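Local atomic coordinates of alpha-galactosidase (Umbelopsis vinacea, PDB entry 3A5V), a protein that hydrolyses terminal alpha-linked galactose residues from the non-reducing ends of sugar chains, as a tetrameric, N-glycosylated enzyme of glycoside hydrolase family 27. Residues 240-245 / 268-273. Numbering follows the deposited sequence.
Sequences DMLEVG and LILGND
The carboxamide of Asn272 meets Val244 at its nitrogen edge: ND2 gives a hydrogen to Val244 O at 3.0 Å, and that oxygen lies only 7° out of the amide plane; the Asn272 side chain also touches Asn246. CG sits between the backbone N and the carbonyl carbon (chi1 65°), and ND2 points away from CA, on toward the Val244 carbonyl. Asparagine suits this place because a short side chain ending in a planar amide has an N-H that can reach a backbone acceptor where no strand pairing continues. Shortened to an alanine, the position would lose its amide, and Val244 O would probably be left without this donor, the far end of the 240-245 loop less firmly tied. Further back, the peptide groups themselves pair around Leu242: its N donates to Ile269 O (2.9 Å, nearly straight), while its O accepts from Gly271 N in the carbonyl plane, a more bent bond of 138°. This single bridge fastens the loop after strand 236-238 to strand 268-270, across the closure of the (beta/alpha)8 barrel; on its other side, strand 268-270 pairs with strand 11-14. Gly271 fits because a CB there would clash with Met241 CB. Before the bridge, a water takes the place of a direct bond, donating to Asp240 O and accepting from Ile269 N. The apolar side chains fill in around this backbone pairing. Leu242 CD1 touches both Leu268 CB and Leu270 CD2, each at 4.0 Å, so this one methyl bridges the two strand leucines; helix 251-263 packs against Leu242 too, through His257, Tyr258 and Trp261. Met241, flexible and unbranched, lays CG against Ile269 CG2 at 4.1 Å, and Asn14 of strand 11-14 touches both side chains.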
ATOM      1  N   ASP A 240      -9.445  22.441  -2.624  1.00 11.45           N
ATOM      2  CA  ASP A 240     -10.366  22.600  -3.766  1.00 11.78           C
ATOM      3  C   ASP A 240     -11.251  23.839  -3.541  1.00 12.09           C
ATOM      4  O   ASP A 240     -11.176  24.495  -2.497  1.00 11.53           O
ATOM      5  CB  ASP A 240     -11.204  21.326  -4.063  1.00 11.35           C
ATOM      6  CG  ASP A 240     -11.685  21.241  -5.511  1.00 11.23           C
ATOM      7  OD1 ASP A 240     -11.345  22.115  -6.346  1.00  9.69           O
ATOM      8  OD2 ASP A 240     -12.406  20.277  -5.833  1.00 10.70           O
ATOM      9  N   MET A 241     -12.076  24.144  -4.536  1.00 12.76           N
ATOM     10  CA  MET A 241     -12.813  25.404  -4.611  1.00 14.41           C
ATOM     11  C   MET A 241     -13.935  25.504  -3.589  1.00 14.47           C
ATOM     12  O   MET A 241     -14.441  24.488  -3.100  1.00 14.74           O
ATOM     13  CB  MET A 241     -13.408  25.561  -6.015  1.00 13.60           C
ATOM     14  CG  MET A 241     -12.348  25.605  -7.075  1.00 16.45           C
ATOM     15  SD  MET A 241     -13.011  25.793  -8.734  1.00 19.07           S
ATOM     16  CE  MET A 241     -13.808  24.184  -8.997  1.00 19.01           C
ATOM     17  N   LEU A 242     -14.327  26.740  -3.287  1.00 13.31           N
ATOM     18  CA  LEU A 242     -15.424  27.012  -2.371  1.00 13.25           C
ATOM     19  C   LEU A 242     -16.772  26.856  -3.085  1.00 13.54           C
ATOM     20  O   LEU A 242     -16.972  27.433  -4.152  1.00 14.17           O
ATOM     21  CB  LEU A 242     -15.292  28.445  -1.815  1.00 12.02           C
ATOM     22  CG  LEU A 242     -14.061  28.644  -0.913  1.00 12.99           C
ATOM     23  CD1 LEU A 242     -13.676  30.134  -0.799  1.00 12.21           C
ATOM     24  CD2 LEU A 242     -14.254  28.010   0.479  1.00 11.44           C
ATOM     25  N   GLU A 243     -17.683  26.102  -2.472  1.00 13.75           N
ATOM     26  CA  GLU A 243     -19.038  25.848  -3.001  1.00 14.91           C
ATOM     27  C   GLU A 243     -20.093  26.872  -2.538  1.00 14.80           C
ATOM     28  O   GLU A 243     -21.266  26.782  -2.925  1.00 14.90           O
ATOM     29  CB  GLU A 243     -19.497  24.430  -2.603  1.00 14.43           C
ATOM     30  CG  GLU A 243     -18.671  23.305  -3.236  1.00 15.80           C
ATOM     31  CD  GLU A 243     -19.089  22.969  -4.671  1.00 18.65           C
ATOM     32  OE1 GLU A 243     -20.045  23.580  -5.197  1.00 19.45           O
ATOM     33  OE2 GLU A 243     -18.462  22.070  -5.269  1.00 19.52           O
ATOM     34  N   VAL A 244     -19.674  27.831  -1.710  1.00 14.84           N
ATOM     35  CA  VAL A 244     -20.590  28.790  -1.074  1.00 14.26           C
ATOM     36  C   VAL A 244     -21.568  29.472  -2.056  1.00 15.10           C
ATOM     37  O   VAL A 244     -21.156  30.126  -3.036  1.00 15.77           O
ATOM     38  CB  VAL A 244     -19.823  29.862  -0.276  1.00 15.00           C
ATOM     39  CG1 VAL A 244     -20.827  30.761   0.477  1.00 13.50           C
ATOM     40  CG2 VAL A 244     -18.816  29.196   0.707  1.00 12.29           C
ATOM     41  N   GLY A 245     -22.858  29.287  -1.809  1.00 14.65           N
ATOM     42  CA  GLY A 245     -23.879  29.916  -2.635  1.00 15.30           C
ATOM     43  C   GLY A 245     -24.505  28.989  -3.653  1.00 15.33           C
ATOM     44  O   GLY A 245     -25.524  29.337  -4.264  1.00 15.58           O
ATOM     45  N   LEU A 268      -8.188  30.148  -1.558  1.00 10.53           N
ATOM     46  CA  LEU A 268      -9.627  30.414  -1.494  1.00 10.88           C
ATOM     47  C   LEU A 268     -10.100  30.818  -2.889  1.00 11.88           C
ATOM     48  O   LEU A 268     -10.124  32.021  -3.246  1.00 10.75           O
ATOM     49  CB  LEU A 268      -9.949  31.506  -0.473  1.00 10.96           C
ATOM     50  CG  LEU A 268      -9.498  31.238   0.985  1.00 11.99           C
ATOM     51  CD1 LEU A 268      -9.784  32.457   1.874  1.00 10.58           C
ATOM     52  CD2 LEU A 268     -10.108  29.950   1.584  1.00 11.67           C
ATOM     53  N   ILE A 269     -10.428  29.801  -3.681  1.00 11.25           N
ATOM     54  CA  ILE A 269     -10.888  29.997  -5.064  1.00 11.65           C
ATOM     55  C   ILE A 269     -12.389  29.780  -5.100  1.00 12.50           C
ATOM     56  O   ILE A 269     -12.881  28.671  -4.828  1.00 12.30           O
ATOM     57  CB  ILE A 269     -10.152  29.053  -6.079  1.00 11.59           C
ATOM     58  CG1 ILE A 269      -8.607  29.190  -5.977  1.00 11.63           C
ATOM     59  CG2 ILE A 269     -10.686  29.271  -7.552  1.00 11.07           C
ATOM     60  CD1 ILE A 269      -8.044  30.619  -6.136  1.00 14.38           C
ATOM     61  N   LEU A 270     -13.120  30.852  -5.403  1.00 12.25           N
ATOM     62  CA  LEU A 270     -14.578  30.799  -5.491  1.00 13.66           C
ATOM     63  C   LEU A 270     -15.039  29.938  -6.672  1.00 13.89           C
ATOM     64  O   LEU A 270     -14.586  30.119  -7.797  1.00 13.81           O
ATOM     65  CB  LEU A 270     -15.169  32.223  -5.575  1.00 12.73           C
ATOM     66  CG  LEU A 270     -14.924  33.125  -4.350  1.00 12.68           C
ATOM     67  CD1 LEU A 270     -15.242  34.594  -4.683  1.00 11.72           C
ATOM     68  CD2 LEU A 270     -15.736  32.662  -3.114  1.00 11.22           C
ATOM     69  N   GLY A 271     -15.927  28.987  -6.395  1.00 14.96           N
ATOM     70  CA  GLY A 271     -16.380  28.028  -7.416  1.00 15.93           C
ATOM     71  C   GLY A 271     -17.887  28.193  -7.524  1.00 16.49           C
ATOM     72  O   GLY A 271     -18.633  27.211  -7.433  1.00 16.15           O
ATOM     73  N   ASN A 272     -18.311  29.451  -7.668  1.00 16.96           N
ATOM     74  CA  ASN A 272     -19.716  29.847  -7.538  1.00 17.83           C
ATOM     75  C   ASN A 272     -20.126  30.928  -8.555  1.00 18.37           C
ATOM     76  O   ASN A 272     -19.396  31.182  -9.519  1.00 18.93           O
ATOM     77  CB  ASN A 272     -19.997  30.330  -6.098  1.00 17.41           C
ATOM     78  CG  ASN A 272     -19.229  31.610  -5.737  1.00 18.14           C
ATOM     79  OD1 ASN A 272     -18.436  32.135  -6.533  1.00 16.69           O
ATOM     80  ND2 ASN A 272     -19.449  32.099  -4.525  1.00 18.04           N
ATOM     81  N   ASP A 273     -21.295  31.544  -8.347  1.00 18.52           N
ATOM     82  CA  ASP A 273     -21.776  32.621  -9.231  1.00 19.25           C
ATOM     83  C   ASP A 273     -21.403  33.978  -8.622  1.00 19.14           C
ATOM     84  O   ASP A 273     -21.776  34.264  -7.475  1.00 20.39           O
ATOM     85  CB  ASP A 273     -23.285  32.504  -9.444  1.00 19.35           C
ATOM     86  CG  ASP A 273     -23.857  33.604 -10.350  1.00 21.84           C
ATOM     87  OD1 ASP A 273     -23.132  34.247 -11.143  1.00 22.43           O
ATOM     88  OD2 ASP A 273     -25.074  33.803 -10.279  1.00 24.78           O
TER
HETATM   89  O   HOH W   1     -10.558  27.186  -2.529  1.00 10.57           O